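PDB 4GIO: putative lipoprotein from Campylobacter jejuni subsp. jejuni, which is of unknown function but is a predicted membrane-anchored lipoprotein whose domain adopts a variant of the immunoglobulin fold. Local coordinates for residues Asn12-Gly17 / Lys26-Arg31; Asn19-Leu24 / Phe48-Ile53; Leu38-Ile43 / Tyr54-Leu59; Arg67-Glu72 / Asp93-Asp98; Gln75-Arg78 / Glu84-Leu87. One frame throughout, in Å; residues are numbered along the deposited sequence.

Interaction 1 (Asn12-Gly17 / Lys26-Arg31); sequences NTVILG and KQFQKR
Phe28 lays its ring against Thr13 and Val14, the two residues at which the chain enters strand 14-16. Thr13 meets the CZ end: its CB lies 3.7 Å from Phe28 CZ, and its methyl CG2, at 3.9 Å from Phe28 CE1, widens the same patch. Val14 takes the neighbouring side of the ring with one branch, CG2 standing 3.9 Å from Phe28 CD2 and almost as near to CE2. Both approach at a slant, the Val14 and Phe28 side chains running past one another in opposite senses. The ring is put there by a chi1 of 66°, which holds CG between the backbone N and the carbonyl carbon of Phe28 and raises the ring from strand 25-32 toward the facing strand. Behind the contact Val14 also leans on Ile103 and Val25, while Phe28 packs on Val42 of the adjacent strand 38-44. The two strands belong to different sheets of the immunoglobulin-like sandwich, and the CA atoms of the two segments come no closer than 8.8 Å, between Val14 and Phe28. Aliphatic carbon against an aromatic ring implies dispersion as the attraction, without polar bonds between the two segments.

Interaction 2 (Asn19-Leu24 / Phe48-Ile53); sequences NLPKSL and FAKDVI
Pro21 and Lys50 reach toward each other, the CD-CG side of the pyrrolidine ring meeting the outer lysine chain. Pro21 CD sits 3.7 Å from Lys50 CE, and Pro21 CG adds a looser touch to the same methylene. Bends at chi2 (112°) and chi4 (70°) bring CE to the proline while NZ turns to a water. That water accepts from Lys50 NZ at 3.1 Å; its second link, to Asn19 O, is too short to be trusted. Leu20 and Val52 meet differently, crossing at a slant: only one branch of each takes part, Leu20 CD2 lying 4.1 Å from Val52 CG1. Leu20 also rests on Ile103 and Ala105 of strand 98-105, and Val52 shares Ile103, so this pair belongs to the interior of the sandwich. Pro21 opens a type I turn closed by Leu24 N to Pro21 O at 3.2 Å, which folds the loop between strands 14-16 and 25-32 over the start of strand 50-59. The chemistry thus changes across the contact, from buried aliphatic packing at Leu20 and Val52 to a lysine whose carbon chain serves the proline and whose ammonium turns to water.

Interaction 3 (Leu38-Ile43 / Tyr54-Leu59); sequences LEFEVI and YKVDWL
Aromatic contact leads here: the rings of Phe40 and Trp58 meet at an oblique tilt, their planes 53° apart, with 5.4 Å between the Phe40 centroid and that of the indole six-membered ring. Phe40 offers one side of its ring, CE2 approaching Trp58 CH2 to 3.5 Å, while Trp58 CZ3 lies in the plane of the phenylalanine ring at its edge. A chi1 of -63° sets the indole anti to the carbonyl carbon of Trp58 and swings its benzo part across to the other strand. Aliphatic groups fill in round this pair. Val56 CG1 does double duty: it touches the edge of the Phe40 ring, 3.8 Å from CE2, and stands 3.8 Å above one face of the indole, offset toward the rim. Leu38 brings CD2 to the edge of the same indole, 4.0 Å from Trp58 CZ3. Phe40 further stacks with Phe99, and Val56 packs on Leu101, both from strand 98-105. The strand segments run 10.1 Å apart at their closest, with their directions 137° from one another. Two sheets facing across such a spacing, alternate side chains turned into an aromatic and aliphatic core, are typical of a beta sandwich, here a variant of the immunoglobulin fold.

Interaction 4 (Arg67-Glu72 / Asp93-Asp98); sequences RDVLNE and DTRAND
One guanidinium serves two carboxylates: Arg95 holds Asp93 side-on and Asp68 end-on, so that NH2 donates to both. Toward Asp93 the bonds are shorter, Arg95 NE reaching Asp93 OD1 at 3.0 Å and Arg95 NH2 reaching Asp93 OD2 at 2.9 Å, the latter nearly straight at 173° and in the guanidinium plane. Toward Asp68 they are longer and more bent: Arg95 NH2 and NH1 both aim at Asp68 OD1, at 3.2 and 3.3 Å. NH1 is accepted on the syn lone pair of Asp68 OD1 and NH2 comes from above the carboxylate plane; the carboxylate and guanidinium planes stand 87° apart. Asp93 OD1 also accepts from the backbone N of Arg95 at 2.9 Å, an Asx turn set within the type I turn of residues 93 to 96. These residues lie in the loop joining strands 85-90 and 98-105, at one end of the immunoglobulin-like sandwich, and the salt-bridge network ties it to the loop that leads into strand 75-79. A bend at chi3 of Arg95 (-64°) folds the guanidinium back onto Asp93. Val69 CG1 packs 3.6 Å from Asp93 CB, the two side chains nearly perpendicular. The guanidinium probably offsets the repulsion between Asp68 OD1 and Asp93 OD2, 5.7 Å apart.

Interaction 5 (Gln75-Arg78 / Glu84-Leu87); sequences QALR and EVIL
Leu77 and Val85 meet across one margin of the beta sandwich, where strand 75-79, outermost in the mixed sheet, faces strand 85-90, outermost in the antiparallel one. The link between them is short, yet the strands do not pair with each other: Leu77 bonds through its backbone to Val52, and Val85 to Leu44, each within its own sheet. Apolar packing therefore makes the contact. The two side chains meet end on through their methyls, both those of Leu77 spread round a single branch of Val85, with Leu77 CD1 4.1 Å from Val85 CG1 and Leu77 CD2 at 4.2 Å from that same atom. Leu77 extends because its CG is anti to the backbone N (chi1 170°), and Val85 CG1 takes the corresponding place on its own residue (chi1 167°). Leu77 also packs against Tyr54 and Leu44, carrying this edge pair into the sandwich interior, while Val85 leans on Pro80 of the connecting loop. The polar part belongs to other neighbours: the Arg78 side chain turns off from residues 84-87, and its guanidinium forms a salt bridge to Asp51 of the adjacent strand. What Arg78 gives to this contact is backbone, its carbonyl O lying 4.1 Å from Val85 CG2.

Overall arrangement
The contacts run the length of a small immunoglobulin-like sandwich. Interactions 1, 3 and 5 join its two sheets, packing strand 14-16 on 25-32, 50-59 on 38-44, and 75-79 on 85-90. Interaction 3 is the central one, its centre about 4 Å from that of the chain and about 8 Å from the centre of interaction 1. Interactions 2 and 4 tie down loops on opposite sides of the chain's centre, about 26 Å apart between centres. Interactions 2 and 3 use successive parts of strand 50-59. In sequence, interactions 1 and 2 interlock, as do 2 and 3, whereas interaction 5 is nested within interaction 4, so one compact domain is knitted from overlapping loops.

Interaction 1 (Asn12-Gly17 / Lys26-Arg31)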
# COMPACT_ATOMS: atom_id res chain seq x y z
N ASN A 12 1.98 10.90 -4.47
CA ASN A 12 1.66 10.09 -5.64
C ASN A 12 1.96 8.58 -5.35
O ASN A 12 1.83 7.72 -6.22
CB ASN A 12 2.39 10.61 -6.87
CG ASN A 12 1.75 10.09 -8.16
OD1 ASN A 12 1.81 8.87 -8.45
ND2 ASN A 12 1.11 10.99 -8.94
N THR A 13 2.36 8.28 -4.11
CA THR A 13 2.61 6.90 -3.70
C THR A 13 1.34 6.22 -3.17
O THR A 13 1.03 5.07 -3.55
CB THR A 13 3.71 6.85 -2.64
OG1 THR A 13 4.88 7.51 -3.15
CG2 THR A 13 4.07 5.42 -2.31
N VAL A 14 0.60 6.92 -2.31
CA VAL A 14 -0.67 6.37 -1.87
C VAL A 14 -1.79 7.19 -2.47
O VAL A 14 -1.81 8.40 -2.34
CB VAL A 14 -0.76 6.35 -0.36
CG1 VAL A 14 -2.03 5.49 0.10
CG2 VAL A 14 0.49 5.83 0.21
N ILE A 15 -2.68 6.56 -3.23
CA ILE A 15 -3.74 7.27 -3.92
C ILE A 15 -5.07 6.87 -3.26
O ILE A 15 -5.49 5.70 -3.35
CB ILE A 15 -3.79 6.82 -5.37
CG1 ILE A 15 -2.42 7.11 -6.01
CG2 ILE A 15 -4.93 7.59 -6.13
CD1 ILE A 15 -2.18 6.26 -7.24
N LEU A 16 -5.74 7.82 -2.63
CA LEU A 16 -7.03 7.57 -1.92
C LEU A 16 -8.22 7.99 -2.73
O LEU A 16 -8.22 9.07 -3.29
CB LEU A 16 -7.04 8.37 -0.61
CG LEU A 16 -5.89 8.22 0.36
CD1 LEU A 16 -6.21 9.10 1.57
CD2 LEU A 16 -5.82 6.75 0.81
N GLY A 17 -9.29 7.18 -2.75
CA GLY A 17 -10.48 7.55 -3.44
C GLY A 17 -11.21 8.71 -2.72
O GLY A 17 -10.95 9.00 -1.53
N LYS A 26 -1.48 7.64 7.89
CA LYS A 26 -0.67 8.28 8.95
C LYS A 26 0.77 8.50 8.51
O LYS A 26 1.34 9.59 8.68
CB LYS A 26 -0.71 7.39 10.20
CG LYS A 26 -2.00 7.55 11.06
CD LYS A 26 -3.21 8.19 10.30
CE LYS A 26 -3.37 9.65 10.72
NZ LYS A 26 -4.78 10.05 10.74
N GLN A 27 1.36 7.47 7.91
CA GLN A 27 2.68 7.59 7.35
C GLN A 27 2.94 6.32 6.54
O GLN A 27 2.21 5.32 6.64
CB GLN A 27 3.76 7.71 8.44
CG GLN A 27 3.72 6.54 9.41
CD GLN A 27 4.94 6.46 10.32
OE1 GLN A 27 4.89 6.91 11.46
NE2 GLN A 27 6.02 5.84 9.82
N PHE A 28 4.00 6.37 5.74
CA PHE A 28 4.50 5.14 5.13
C PHE A 28 6.01 5.12 5.04
O PHE A 28 6.68 6.14 5.13
CB PHE A 28 3.83 4.90 3.79
CG PHE A 28 4.17 5.89 2.76
CD1 PHE A 28 5.29 5.74 1.97
CD2 PHE A 28 3.36 7.00 2.57
CE1 PHE A 28 5.59 6.65 1.01
CE2 PHE A 28 3.64 7.91 1.59
CZ PHE A 28 4.78 7.73 0.81
N GLN A 29 6.57 3.95 4.88
CA GLN A 29 8.01 3.87 4.68
C GLN A 29 8.32 2.59 3.91
O GLN A 29 7.47 1.71 3.78
CB GLN A 29 8.70 3.87 6.04
CG GLN A 29 8.29 2.70 6.88
CD GLN A 29 8.69 2.87 8.30
OE1 GLN A 29 9.21 3.92 8.68
NE2 GLN A 29 8.44 1.86 9.12
N LYS A 30 9.53 2.50 3.42
CA LYS A 30 9.95 1.29 2.73
C LYS A 30 11.40 0.98 3.04
O LYS A 30 12.17 1.88 3.45
CB LYS A 30 9.68 1.43 1.22
CG LYS A 30 10.46 2.52 0.49
CD LYS A 30 9.77 2.87 -0.87
CE LYS A 30 10.69 3.71 -1.76
NZ LYS A 30 11.01 4.95 -1.03
N ARG A 31 11.78 -0.26 2.76
CA ARG A 31 13.20 -0.65 2.85
C ARG A 31 13.47 -1.92 2.04
O ARG A 31 12.54 -2.71 1.74
CB ARG A 31 13.60 -0.79 4.31
CG ARG A 31 12.94 -1.96 4.92
CD ARG A 31 13.18 -1.99 6.42
NE ARG A 31 13.43 -3.38 6.71
CZ ARG A 31 12.48 -4.28 6.80
NH1 ARG A 31 11.23 -3.89 6.66
NH2 ARG A 31 12.78 -5.56 7.02

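Interaction 2 (Asn19-Leu24 / Phe48-Ile53)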
# COMPACT_ATOMS: atom_id res chain seq x y z
N ASN A 19 -14.21 8.95 -1.44
CA ASN A 19 -14.99 8.63 -0.27
C ASN A 19 -14.15 8.24 0.94
O ASN A 19 -14.71 7.80 1.92
CB ASN A 19 -16.02 7.57 -0.59
CG ASN A 19 -17.02 8.03 -1.61
OD1 ASN A 19 -17.61 9.07 -1.47
ND2 ASN A 19 -17.23 7.24 -2.64
N LEU A 20 -12.83 8.43 0.91
CA LEU A 20 -12.04 8.21 2.11
C LEU A 20 -11.52 9.55 2.68
O LEU A 20 -11.17 10.43 1.91
CB LEU A 20 -10.84 7.31 1.73
CG LEU A 20 -11.27 5.93 1.23
CD1 LEU A 20 -10.02 5.08 0.93
CD2 LEU A 20 -12.12 5.27 2.29
N PRO A 21 -11.36 9.66 3.99
CA PRO A 21 -10.77 10.87 4.54
C PRO A 21 -9.30 11.02 4.15
O PRO A 21 -8.54 10.02 3.95
CB PRO A 21 -10.92 10.65 6.04
CG PRO A 21 -10.90 9.24 6.20
CD PRO A 21 -11.67 8.70 5.06
N LYS A 22 -8.89 12.27 4.01
CA LYS A 22 -7.53 12.58 3.55
C LYS A 22 -6.55 12.13 4.56
O LYS A 22 -5.42 11.84 4.20
CB LYS A 22 -7.32 14.10 3.33
CG LYS A 22 -7.58 14.58 1.91
CD LYS A 22 -9.01 14.26 1.46
CE LYS A 22 -10.06 15.32 1.80
NZ LYS A 22 -11.52 14.75 1.77
N SER A 23 -6.97 12.09 5.83
CA SER A 23 -6.05 11.79 6.92
C SER A 23 -5.96 10.30 7.20
O SER A 23 -5.39 9.91 8.20
CB SER A 23 -6.40 12.57 8.20
OG SER A 23 -7.55 11.97 8.86
N LEU A 24 -6.56 9.46 6.35
CA LEU A 24 -6.49 7.98 6.55
C LEU A 24 -5.08 7.45 6.69
O LEU A 24 -4.80 6.67 7.59
CB LEU A 24 -7.14 7.22 5.39
CG LEU A 24 -7.29 5.69 5.66
CD1 LEU A 24 -8.28 5.41 6.80
CD2 LEU A 24 -7.79 5.07 4.38
N PHE A 48 -13.97 5.96 12.60
CA PHE A 48 -15.01 4.98 12.41
C PHE A 48 -14.48 3.80 11.65
O PHE A 48 -13.62 3.93 10.77
CB PHE A 48 -16.12 5.60 11.55
CG PHE A 48 -16.66 6.86 12.12
CD1 PHE A 48 -17.09 6.89 13.47
CD2 PHE A 48 -16.83 7.98 11.31
CE1 PHE A 48 -17.63 8.04 14.03
CE2 PHE A 48 -17.37 9.15 11.86
CZ PHE A 48 -17.77 9.18 13.22
N ALA A 49 -15.03 2.65 11.96
CA ALA A 49 -14.66 1.42 11.29
C ALA A 49 -14.94 1.56 9.77
O ALA A 49 -15.96 2.09 9.37
CB ALA A 49 -15.45 0.27 11.88
N LYS A 50 -14.01 1.14 8.93
CA LYS A 50 -14.21 1.27 7.48
C LYS A 50 -13.75 -0.01 6.81
O LYS A 50 -12.72 -0.56 7.21
CB LYS A 50 -13.28 2.35 6.94
CG LYS A 50 -13.92 3.63 6.55
CD LYS A 50 -13.46 4.67 7.53
CE LYS A 50 -13.45 6.06 6.95
NZ LYS A 50 -14.84 6.53 6.74
N ASP A 51 -14.46 -0.43 5.77
CA ASP A 51 -13.97 -1.51 4.94
C ASP A 51 -13.41 -0.81 3.69
O ASP A 51 -14.09 0.01 3.06
CB ASP A 51 -15.04 -2.53 4.57
CG ASP A 51 -15.43 -3.46 5.74
OD1 ASP A 51 -14.54 -3.95 6.48
OD2 ASP A 51 -16.64 -3.62 5.96
N VAL A 52 -12.18 -1.14 3.38
CA VAL A 52 -11.57 -0.63 2.17
C VAL A 52 -11.02 -1.70 1.28
O VAL A 52 -10.86 -2.87 1.68
CB VAL A 52 -10.45 0.38 2.51
CG1 VAL A 52 -11.04 1.44 3.39
CG2 VAL A 52 -9.26 -0.34 3.17
N ILE A 53 -10.74 -1.30 0.03
CA ILE A 53 -10.18 -2.24 -0.94
C ILE A 53 -8.91 -1.61 -1.46
O ILE A 53 -8.93 -0.47 -1.87
CB ILE A 53 -11.18 -2.54 -2.10
CG1 ILE A 53 -12.27 -3.52 -1.61
CG2 ILE A 53 -10.42 -3.11 -3.33
CD1 ILE A 53 -13.54 -3.45 -2.47
O HOH W 1 -15.77 6.61 3.78

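Interaction 3 (Leu38-Ile43 / Tyr54-Leu59)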
# COMPACT_ATOMS: atom_id res chain seq x y z
N LEU A 38 12.18 -5.37 -1.67
CA LEU A 38 11.54 -4.18 -1.11
C LEU A 38 10.32 -4.55 -0.25
O LEU A 38 9.49 -5.37 -0.64
CB LEU A 38 11.12 -3.27 -2.25
CG LEU A 38 10.38 -1.97 -1.89
CD1 LEU A 38 11.39 -1.00 -1.19
CD2 LEU A 38 9.74 -1.37 -3.18
N GLU A 39 10.20 -3.92 0.92
CA GLU A 39 9.02 -4.10 1.74
C GLU A 39 8.52 -2.72 2.09
O GLU A 39 9.32 -1.78 2.29
CB GLU A 39 9.40 -4.88 3.02
CG GLU A 39 8.23 -5.00 4.02
CD GLU A 39 8.71 -5.41 5.42
OE1 GLU A 39 9.17 -6.58 5.55
OE2 GLU A 39 8.64 -4.52 6.33
N PHE A 40 7.23 -2.56 2.16
CA PHE A 40 6.71 -1.26 2.60
C PHE A 40 5.72 -1.47 3.71
O PHE A 40 5.13 -2.57 3.83
CB PHE A 40 6.18 -0.39 1.44
CG PHE A 40 4.90 -0.89 0.80
CD1 PHE A 40 3.65 -0.67 1.41
CD2 PHE A 40 4.94 -1.58 -0.43
CE1 PHE A 40 2.47 -1.11 0.81
CE2 PHE A 40 3.73 -2.04 -1.09
CZ PHE A 40 2.49 -1.78 -0.45
N GLU A 41 5.52 -0.41 4.51
CA GLU A 41 4.52 -0.43 5.62
C GLU A 41 3.74 0.84 5.55
O GLU A 41 4.34 1.92 5.43
CB GLU A 41 5.18 -0.45 7.00
CG GLU A 41 5.65 -1.82 7.41
CD GLU A 41 6.44 -1.85 8.77
OE1 GLU A 41 7.06 -2.93 9.07
OE2 GLU A 41 6.43 -0.83 9.52
N VAL A 42 2.42 0.73 5.54
CA VAL A 42 1.58 1.93 5.49
C VAL A 42 0.75 1.84 6.77
O VAL A 42 0.19 0.80 7.07
CB VAL A 42 0.72 1.96 4.24
CG1 VAL A 42 -0.27 3.20 4.22
CG2 VAL A 42 1.60 1.96 2.94
N ILE A 43 0.69 2.93 7.54
CA ILE A 43 -0.10 2.91 8.76
C ILE A 43 -1.39 3.69 8.45
O ILE A 43 -1.34 4.81 7.92
CB ILE A 43 0.65 3.54 9.94
CG1 ILE A 43 1.91 2.73 10.23
CG2 ILE A 43 -0.30 3.57 11.23
CD1 ILE A 43 2.85 3.37 11.21
N TYR A 54 -7.78 -2.32 -1.39
CA TYR A 54 -6.50 -1.76 -1.88
C TYR A 54 -5.86 -2.53 -3.06
O TYR A 54 -6.15 -3.73 -3.27
CB TYR A 54 -5.53 -1.62 -0.73
CG TYR A 54 -4.98 -2.87 -0.18
CD1 TYR A 54 -3.87 -3.47 -0.73
CD2 TYR A 54 -5.58 -3.50 0.95
CE1 TYR A 54 -3.34 -4.66 -0.18
CE2 TYR A 54 -5.06 -4.64 1.54
CZ TYR A 54 -3.95 -5.23 0.97
OH TYR A 54 -3.44 -6.36 1.46
N LYS A 55 -4.99 -1.82 -3.80
CA LYS A 55 -4.29 -2.44 -4.92
C LYS A 55 -2.86 -1.97 -4.95
O LYS A 55 -2.62 -0.78 -4.87
CB LYS A 55 -4.97 -2.06 -6.23
CG LYS A 55 -4.35 -2.84 -7.46
CD LYS A 55 -4.77 -4.30 -7.50
CE LYS A 55 -4.41 -4.95 -8.86
NZ LYS A 55 -3.01 -5.38 -8.87
N VAL A 56 -1.90 -2.87 -5.12
CA VAL A 56 -0.47 -2.54 -5.14
C VAL A 56 0.11 -2.64 -6.56
O VAL A 56 -0.16 -3.62 -7.25
CB VAL A 56 0.32 -3.49 -4.25
CG1 VAL A 56 1.83 -3.04 -4.23
CG2 VAL A 56 -0.28 -3.49 -2.81
N ASP A 57 0.82 -1.60 -6.98
CA ASP A 57 1.73 -1.69 -8.17
C ASP A 57 3.18 -1.61 -7.66
O ASP A 57 3.46 -0.79 -6.78
CB ASP A 57 1.51 -0.53 -9.14
CG ASP A 57 0.31 -0.75 -10.04
OD1 ASP A 57 0.13 -1.90 -10.56
OD2 ASP A 57 -0.48 0.24 -10.20
N TRP A 58 4.06 -2.48 -8.14
CA TRP A 58 5.50 -2.35 -7.81
C TRP A 58 6.16 -1.59 -8.88
O TRP A 58 5.85 -1.82 -10.01
CB TRP A 58 6.13 -3.75 -7.75
CG TRP A 58 5.45 -4.56 -6.59
CD1 TRP A 58 4.56 -5.59 -6.71
CD2 TRP A 58 5.66 -4.38 -5.20
NE1 TRP A 58 4.16 -6.05 -5.47
CE2 TRP A 58 4.86 -5.37 -4.51
CE3 TRP A 58 6.47 -3.53 -4.45
CZ2 TRP A 58 4.81 -5.47 -3.13
CZ3 TRP A 58 6.43 -3.62 -3.05
CH2 TRP A 58 5.64 -4.63 -2.41
N LEU A 59 7.06 -0.69 -8.52
CA LEU A 59 7.75 0.19 -9.47
C LEU A 59 9.26 -0.14 -9.52
O LEU A 59 9.87 -0.43 -8.45
CB LEU A 59 7.60 1.64 -9.05
CG LEU A 59 6.15 2.18 -8.85
CD1 LEU A 59 6.18 3.66 -8.50
CD2 LEU A 59 5.30 1.83 -10.08

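Interaction 4 (Arg67-Glu72 / Asp93-Asp98)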
# COMPACT_ATOMS: atom_id res chain seq x y z
N ARG A 67 5.41 -4.84 -14.88
CA ARG A 67 4.22 -5.46 -15.40
C ARG A 67 4.40 -6.92 -15.59
O ARG A 67 3.42 -7.58 -15.89
CB ARG A 67 3.81 -4.80 -16.73
CG ARG A 67 3.31 -3.36 -16.57
CD ARG A 67 3.03 -2.56 -17.90
NE ARG A 67 3.17 -1.12 -17.59
CZ ARG A 67 2.17 -0.34 -17.19
NH1 ARG A 67 0.96 -0.85 -17.05
NH2 ARG A 67 2.39 0.93 -16.83
N ASP A 68 5.62 -7.44 -15.44
CA ASP A 68 5.86 -8.87 -15.59
C ASP A 68 6.10 -9.62 -14.27
O ASP A 68 6.66 -10.68 -14.30
CB ASP A 68 7.01 -9.15 -16.60
CG ASP A 68 8.34 -8.61 -16.12
OD1 ASP A 68 8.35 -7.58 -15.38
OD2 ASP A 68 9.39 -9.23 -16.43
N VAL A 69 5.58 -9.11 -13.15
CA VAL A 69 5.74 -9.77 -11.82
C VAL A 69 4.35 -10.27 -11.44
O VAL A 69 3.40 -9.81 -12.01
CB VAL A 69 6.23 -8.74 -10.73
CG1 VAL A 69 7.59 -8.20 -11.07
CG2 VAL A 69 5.18 -7.57 -10.59
N LEU A 70 4.21 -11.26 -10.55
CA LEU A 70 2.91 -11.81 -10.18
C LEU A 70 2.19 -10.70 -9.41
O LEU A 70 2.71 -10.20 -8.42
CB LEU A 70 3.04 -13.03 -9.26
CG LEU A 70 3.15 -14.41 -9.88
CD1 LEU A 70 3.17 -15.53 -8.82
CD2 LEU A 70 2.05 -14.70 -10.91
N ASN A 71 1.07 -10.23 -9.90
CA ASN A 71 0.38 -9.24 -9.09
C ASN A 71 -0.76 -9.86 -8.32
O ASN A 71 -1.41 -10.81 -8.77
CB ASN A 71 -0.07 -8.01 -9.90
CG ASN A 71 1.13 -7.23 -10.46
OD1 ASN A 71 1.90 -6.60 -9.69
ND2 ASN A 71 1.33 -7.35 -11.77
N GLU A 72 -0.94 -9.31 -7.14
CA GLU A 72 -2.01 -9.64 -6.26
C GLU A 72 -3.27 -8.86 -6.70
O GLU A 72 -3.24 -7.69 -7.12
CB GLU A 72 -1.51 -9.32 -4.85
CG GLU A 72 -2.52 -9.02 -3.77
CD GLU A 72 -1.84 -8.40 -2.51
OE1 GLU A 72 -1.57 -7.13 -2.44
OE2 GLU A 72 -1.59 -9.22 -1.60
N ASP A 93 9.96 -9.57 -6.44
CA ASP A 93 10.93 -9.44 -7.48
C ASP A 93 11.95 -8.42 -6.99
O ASP A 93 11.56 -7.36 -6.49
CB ASP A 93 10.24 -8.98 -8.78
CG ASP A 93 11.16 -9.04 -10.01
OD1 ASP A 93 12.12 -8.28 -10.05
OD2 ASP A 93 10.93 -9.87 -10.90
N THR A 94 13.26 -8.70 -7.17
CA THR A 94 14.30 -7.79 -6.72
C THR A 94 14.39 -6.46 -7.48
O THR A 94 14.92 -5.54 -6.95
CB THR A 94 15.74 -8.44 -6.68
OG1 THR A 94 16.01 -8.96 -7.97
CG2 THR A 94 15.86 -9.55 -5.64
N ARG A 95 13.81 -6.36 -8.68
CA ARG A 95 13.77 -5.12 -9.44
C ARG A 95 12.84 -4.06 -8.84
O ARG A 95 12.97 -2.85 -9.17
CB ARG A 95 13.31 -5.38 -10.87
CG ARG A 95 14.34 -6.05 -11.76
CD ARG A 95 13.70 -6.42 -13.08
NE ARG A 95 12.64 -7.42 -12.87
CZ ARG A 95 11.60 -7.61 -13.69
NH1 ARG A 95 11.48 -6.90 -14.82
NH2 ARG A 95 10.69 -8.52 -13.40
N ALA A 96 11.95 -4.45 -7.91
CA ALA A 96 11.07 -3.46 -7.23
C ALA A 96 11.90 -2.52 -6.34
O ALA A 96 12.62 -2.99 -5.42
CB ALA A 96 9.98 -4.23 -6.42
N ASN A 97 11.79 -1.22 -6.57
CA ASN A 97 12.50 -0.21 -5.73
C ASN A 97 11.54 0.83 -5.16
O ASN A 97 11.93 1.64 -4.35
CB ASN A 97 13.58 0.55 -6.54
CG ASN A 97 14.86 -0.34 -6.85
OD1 ASN A 97 15.60 -0.04 -7.80
ND2 ASN A 97 15.05 -1.47 -6.11
N ASP A 98 10.29 0.83 -5.63
CA ASP A 98 9.28 1.71 -5.06
C ASP A 98 7.90 1.03 -5.29
O ASP A 98 7.82 -0.08 -5.82
CB ASP A 98 9.39 3.08 -5.75
CG ASP A 98 8.64 4.21 -4.96
OD1 ASP A 98 8.12 3.97 -3.82
OD2 ASP A 98 8.52 5.33 -5.57

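Interaction 5 (Gln75-Arg78 / Glu84-Leu87)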
# COMPACT_ATOMS: atom_id res chain seq x y z
N GLN A 75 -7.54 -6.31 -2.83
CA GLN A 75 -7.63 -6.98 -1.52
C GLN A 75 -8.53 -6.19 -0.61
O GLN A 75 -8.42 -4.96 -0.53
CB GLN A 75 -6.26 -7.03 -0.87
CG GLN A 75 -5.24 -7.77 -1.69
CD GLN A 75 -5.52 -9.26 -1.65
OE1 GLN A 75 -5.53 -9.86 -0.56
NE2 GLN A 75 -5.73 -9.88 -2.83
N ALA A 76 -9.35 -6.87 0.17
CA ALA A 76 -10.18 -6.16 1.17
C ALA A 76 -9.43 -6.02 2.44
O ALA A 76 -8.57 -6.87 2.81
CB ALA A 76 -11.51 -6.92 1.44
N LEU A 77 -9.74 -4.94 3.16
CA LEU A 77 -9.09 -4.71 4.41
C LEU A 77 -10.08 -4.01 5.31
O LEU A 77 -10.72 -3.03 4.90
CB LEU A 77 -7.83 -3.87 4.24
CG LEU A 77 -7.14 -3.34 5.51
CD1 LEU A 77 -6.48 -4.47 6.36
CD2 LEU A 77 -6.06 -2.25 5.16
N ARG A 78 -10.19 -4.53 6.54
CA ARG A 78 -11.02 -3.93 7.58
C ARG A 78 -10.19 -2.98 8.45
O ARG A 78 -9.18 -3.37 9.03
CB ARG A 78 -11.62 -5.01 8.48
CG ARG A 78 -12.43 -4.42 9.63
CD ARG A 78 -13.83 -4.15 9.16
NE ARG A 78 -14.70 -3.71 10.25
CZ ARG A 78 -15.96 -3.31 10.08
NH1 ARG A 78 -16.51 -3.29 8.88
NH2 ARG A 78 -16.67 -2.93 11.13
N GLU A 84 -4.91 1.58 15.26
CA GLU A 84 -3.89 1.66 14.21
C GLU A 84 -3.82 0.37 13.42
O GLU A 84 -3.80 -0.68 13.99
CB GLU A 84 -2.55 2.00 14.82
CG GLU A 84 -1.42 2.14 13.90
CD GLU A 84 -0.14 2.52 14.65
OE1 GLU A 84 0.02 3.72 15.04
OE2 GLU A 84 0.71 1.62 14.85
N VAL A 85 -3.83 0.45 12.08
CA VAL A 85 -3.73 -0.76 11.20
C VAL A 85 -2.41 -0.60 10.39
O VAL A 85 -2.18 0.45 9.77
CB VAL A 85 -4.97 -0.88 10.24
CG1 VAL A 85 -4.75 -1.92 9.11
CG2 VAL A 85 -6.27 -1.22 11.01
N ILE A 86 -1.55 -1.62 10.43
CA ILE A 86 -0.27 -1.54 9.76
C ILE A 86 -0.36 -2.43 8.51
O ILE A 86 -0.53 -3.64 8.63
CB ILE A 86 0.85 -2.03 10.69
CG1 ILE A 86 0.83 -1.23 12.02
CG2 ILE A 86 2.20 -1.93 10.01
CD1 ILE A 86 2.07 -0.28 12.25
N LEU A 87 -0.34 -1.83 7.33
CA LEU A 87 -0.40 -2.61 6.08
C LEU A 87 1.06 -2.85 5.61
O LEU A 87 1.81 -1.89 5.28
CB LEU A 87 -1.26 -1.89 5.00
CG LEU A 87 -1.36 -2.60 3.65
CD1 LEU A 87 -1.96 -3.99 3.78
CD2 LEU A 87 -2.09 -1.74 2.58